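Local coordinates for protein transcriptional regulator AcuR (Rhodobacter sphaeroides 2.4.1, PDB 3BRU) that acts as a transcriptional repressor of its own operon, probably by binding two operator sequences in the promoter, at residues Q135-G138 and A139-D142; R164-A168 and C169-S173. All coordinates share one frame; numbering follows the deposited sequence.

Contact 1 of 2, residues Q135-G138 and A139-D142; sequences QEMG and ALPD
The backbone N-H of Ala139 binds Glu136 O at 2.8 Å, nearly straight at 162°, though the donor is tilted away from the carbonyl plane. The next pair repeats the spacing: Leu140 N reaches Met137 O at 3.1 Å, this time from well above the plane of the C=O group. Two successive bonds between residues three apart wind the chain into a tight 3-10 turn just where helix 129-135 gives up its helical geometry. Leu140 folds back over the turn. Its CG sits 3.6 Å from Glu136 O, and its CB comes to 3.7 Å from Met137 O, so that its first two carbons lie against the two carbonyl oxygens that receive the bonds. Met137, present as selenomethionine, starts away from the second half of the turn, but bends at chi2 (59°) and again at chi3 (-123°) and brings its methyl CE back. That methyl lies 3.9 Å from Leu140 CB and 3.5 Å from Pro141 O, and the carboxylate carbon of Asp142 stands a little further off. Met137 also packs on Leu198 of the second subunit. The carboxylate of Glu136 takes no part in the turn; it accepts bonds from Ser49 OG and Tyr48 N, and Leu140 and Pro141 lean on the same Tyr48. Asp142, at the far end, pairs with Arg145 at the start of the following helix. This is a 3-10 turn between two helices of the TetR C-terminal domain, set against the loop between helices 31-45 and 53-60 of the DNA-binding region.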
loop_
_atom_site.group_PDB
_atom_site.type_symbol
_atom_site.label_atom_id
_atom_site.label_comp_id
_atom_site.label_asym_id
_atom_site.label_seq_id
_atom_site.Cartn_x
_atom_site.Cartn_y
_atom_site.Cartn_z
ATOM N N GLN A 135 3.938 -1.036 4.733
ATOM C CA GLN A 135 4.459 0.143 4.068
ATOM C C GLN A 135 5.562 0.891 4.832
ATOM O O GLN A 135 6.472 1.425 4.199
ATOM C CB GLN A 135 3.325 1.108 3.714
ATOM C CG GLN A 135 3.721 2.153 2.687
ATOM C CD GLN A 135 3.898 1.593 1.265
ATOM O OE1 GLN A 135 4.751 0.736 1.028
ATOM N NE2 GLN A 135 3.126 2.128 0.305
ATOM N N GLU A 136 5.494 0.959 6.161
ATOM C CA GLU A 136 6.570 1.644 6.894
ATOM C C GLU A 136 7.697 0.742 7.423
ATOM O O GLU A 136 8.448 1.132 8.315
ATOM C CB GLU A 136 6.010 2.539 8.004
ATOM C CG GLU A 136 5.303 1.809 9.114
ATOM C CD GLU A 136 4.362 2.739 9.915
ATOM O OE1 GLU A 136 3.202 2.279 10.178
ATOM O OE2 GLU A 136 4.777 3.907 10.258
HETATM N N MSE A 137 7.813 -0.454 6.858
HETATM C CA MSE A 137 8.806 -1.434 7.260
HETATM C C MSE A 137 10.240 -0.860 7.439
HETATM O O MSE A 137 10.942 -1.278 8.351
HETATM C CB MSE A 137 8.784 -2.624 6.290
HETATM C CG MSE A 137 9.627 -3.837 6.745
HETATM SE SE MSE A 137 9.153 -4.642 8.472
HETATM C CE MSE A 137 10.884 -4.496 9.466
ATOM N N GLY A 138 10.670 0.094 6.606
ATOM C CA GLY A 138 11.999 0.685 6.763
ATOM C C GLY A 138 12.234 1.325 8.140
ATOM O O GLY A 138 13.391 1.446 8.579
ATOM N N ALA A 139 11.160 1.731 8.833
ATOM C CA ALA A 139 11.306 2.401 10.131
ATOM C C ALA A 139 10.979 1.490 11.334
ATOM O O ALA A 139 10.980 1.951 12.485
ATOM C CB ALA A 139 10.479 3.690 10.172
ATOM N N LEU A 140 10.730 0.204 11.060
ATOM C CA LEU A 140 10.305 -0.757 12.069
ATOM C C LEU A 140 11.447 -1.643 12.531
ATOM O O LEU A 140 12.359 -1.904 11.764
ATOM C CB LEU A 140 9.163 -1.642 11.525
ATOM C CG LEU A 140 7.854 -0.906 11.212
ATOM C CD1 LEU A 140 6.796 -1.933 10.799
ATOM C CD2 LEU A 140 7.342 0.020 12.368
ATOM N N PRO A 141 11.375 -2.137 13.783
ATOM C CA PRO A 141 12.312 -3.161 14.310
ATOM C C PRO A 141 12.281 -4.383 13.396
ATOM O O PRO A 141 11.207 -4.718 12.897
ATOM C CB PRO A 141 11.695 -3.540 15.669
ATOM C CG PRO A 141 10.829 -2.375 16.053
ATOM C CD PRO A 141 10.329 -1.772 14.768
ATOM N N ASP A 142 13.400 -5.058 13.151
ATOM C CA ASP A 142 13.326 -6.145 12.146
ATOM C C ASP A 142 12.464 -7.391 12.457
ATOM O O ASP A 142 12.086 -8.097 11.532
ATOM C CB ASP A 142 14.666 -6.472 11.476
ATOM C CG ASP A 142 14.782 -5.820 10.039
ATOM O OD1 ASP A 142 15.098 -4.595 9.935
ATOM O OD2 ASP A 142 14.551 -6.533 9.009
#

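Contact 2 of 2, residues R164-A168 and C169-S173; sequences REAQA and CGELS
The carboxamide of Gln167 meets Ser173 in its own plane: NE2 donates to Ser173 O at 3.0 Å and 163°, with the acceptor only 5° out of the amide plane. The donor stands tilted from the carbonyl plane of Ser173, and the same NE2 has a weak second acceptor in His176 O. Nearer the backbone, the methylene CG of Gln167 lies 3.7 Å from Leu172 CD1, the two side chains crossing at a slant. With CG beside the backbone N (chi1 -74°) and the chain extended beyond it, the side chain touches Leu172 with CG and Ser173 with NE2. Replacing Gln167 by an alanine would probably deprive Ser173 O of this donor and open a gap beside Leu172 CD1. The backbone turns on Ala166 O, which takes two donors: Glu171 N at 2.8 Å, almost in line with the C=O, and Leu172 N at 3.2 Å from above the carbonyl plane. Gly170 N completes the reversal by bonding Gln167 O at 3.1 Å. Gly170 has positive phi, where a CB would be jammed against the preceding carbonyl oxygen. Ala166 CB rests 4.0 Å from Leu172 CB and about as near Glu171 CB. Pro104 of helix 104-120 packs on Ala166, Cys169 and Glu171, and Leu172 reaches Leu181 of helix 178-199. Glu171 sends its carboxylate to Leu105 N. The paired bonds from Glu171 and Gly170 define a Schellman motif, which closes the C-terminal end of helix 143-167 with glycine at C-prime.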
loop_
_atom_site.group_PDB
_atom_site.type_symbol
_atom_site.label_atom_id
_atom_site.label_comp_id
_atom_site.label_asym_id
_atom_site.label_seq_id
_atom_site.Cartn_x
_atom_site.Cartn_y
_atom_site.Cartn_z
ATOM N N ARG A 164 -9.321 -22.785 -5.099
ATOM C CA ARG A 164 -9.370 -24.212 -5.469
ATOM C C ARG A 164 -10.788 -24.758 -5.446
ATOM O O ARG A 164 -11.154 -25.549 -6.298
ATOM C CB ARG A 164 -8.474 -25.075 -4.589
ATOM C CG ARG A 164 -7.052 -25.087 -5.035
ATOM C CD ARG A 164 -6.211 -26.162 -4.327
ATOM N NE ARG A 164 -6.125 -25.874 -2.895
ATOM C CZ ARG A 164 -5.276 -25.014 -2.334
ATOM N NH1 ARG A 164 -4.373 -24.364 -3.093
ATOM N NH2 ARG A 164 -5.344 -24.816 -1.014
ATOM N N GLU A 165 -11.593 -24.337 -4.478
ATOM C CA GLU A 165 -13.006 -24.706 -4.463
ATOM C C GLU A 165 -13.808 -24.062 -5.594
ATOM O O GLU A 165 -14.740 -24.678 -6.114
ATOM C CB GLU A 165 -13.627 -24.369 -3.121
ATOM C CG GLU A 165 -12.963 -25.101 -1.988
ATOM C CD GLU A 165 -13.284 -24.503 -0.615
ATOM O OE1 GLU A 165 -14.158 -23.590 -0.536
ATOM O OE2 GLU A 165 -12.663 -24.955 0.390
ATOM N N ALA A 166 -13.460 -22.823 -5.968
ATOM C CA ALA A 166 -14.047 -22.182 -7.150
ATOM C C ALA A 166 -13.712 -22.949 -8.431
ATOM O O ALA A 166 -14.558 -23.028 -9.313
ATOM C CB ALA A 166 -13.644 -20.726 -7.264
ATOM N N GLN A 167 -12.528 -23.552 -8.523
ATOM C CA GLN A 167 -12.192 -24.392 -9.681
ATOM C C GLN A 167 -12.961 -25.708 -9.717
ATOM O O GLN A 167 -13.418 -26.128 -10.774
ATOM C CB GLN A 167 -10.697 -24.683 -9.728
ATOM C CG GLN A 167 -9.891 -23.486 -10.165
ATOM C CD GLN A 167 -8.441 -23.802 -10.401
ATOM O OE1 GLN A 167 -7.784 -24.406 -9.561
ATOM N NE2 GLN A 167 -7.923 -23.370 -11.538
ATOM N N ALA A 168 -13.093 -26.337 -8.550
ATOM C CA ALA A 168 -13.679 -27.667 -8.397
ATOM C C ALA A 168 -15.184 -27.684 -8.651
ATOM O O ALA A 168 -15.799 -28.743 -8.709
ATOM C CB ALA A 168 -13.358 -28.232 -7.007
ATOM N N CYS A 169 -15.760 -26.499 -8.815
ATOM C CA CYS A 169 -17.172 -26.347 -9.050
ATOM C C CYS A 169 -17.443 -25.525 -10.327
ATOM O O CYS A 169 -18.590 -25.185 -10.620
ATOM C CB CYS A 169 -17.841 -25.726 -7.808
ATOM S SG CYS A 169 -17.715 -23.907 -7.653
ATOM N N GLY A 170 -16.391 -25.201 -11.075
ATOM C CA GLY A 170 -16.533 -24.548 -12.380
ATOM C C GLY A 170 -16.641 -23.029 -12.437
ATOM O O GLY A 170 -16.875 -22.468 -13.501
ATOM N N GLU A 171 -16.450 -22.359 -11.306
ATOM C CA GLU A 171 -16.564 -20.893 -11.225
ATOM C C GLU A 171 -15.325 -20.163 -11.723
ATOM O O GLU A 171 -15.415 -19.017 -12.186
ATOM C CB GLU A 171 -16.841 -20.453 -9.783
ATOM C CG GLU A 171 -18.314 -20.489 -9.365
ATOM C CD GLU A 171 -18.568 -19.722 -8.078
ATOM O OE1 GLU A 171 -17.749 -19.841 -7.159
ATOM O OE2 GLU A 171 -19.583 -19.006 -7.980
ATOM N N LEU A 172 -14.181 -20.835 -11.591
ATOM C CA LEU A 172 -12.889 -20.363 -12.039
ATOM C C LEU A 172 -12.397 -21.358 -13.087
ATOM O O LEU A 172 -12.665 -22.555 -12.977
ATOM C CB LEU A 172 -11.917 -20.376 -10.860
ATOM C CG LEU A 172 -10.979 -19.220 -10.513
ATOM C CD1 LEU A 172 -9.750 -19.774 -9.864
ATOM C CD2 LEU A 172 -10.591 -18.321 -11.698
ATOM N N SER A 173 -11.687 -20.883 -14.107
ATOM C CA SER A 173 -11.272 -21.792 -15.171
ATOM C C SER A 173 -10.081 -22.608 -14.688
ATOM O O SER A 173 -9.267 -22.103 -13.908
ATOM C CB SER A 173 -10.983 -21.039 -16.487
ATOM O OG SER A 173 -9.633 -20.619 -16.607
#

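Past helix 129-135, the chain first makes contact 1 (135-142), a short turn that delivers it to the start of helix 143-167. It then runs the length of that helix and reaches contact 2 (164-173), which ends it and leads into the loop before helix 178-199. The two are in series: neither encloses nor crosses the other, and their centres lie about 38 Å apart, with nearest atoms about 26 Å apart. Both belong to the C-terminal domain. Contact 1 faces the DNA-binding region and the second subunit; contact 2 instead brings together the starts of helices 104-120 and 178-199 and the end of the modelled chain.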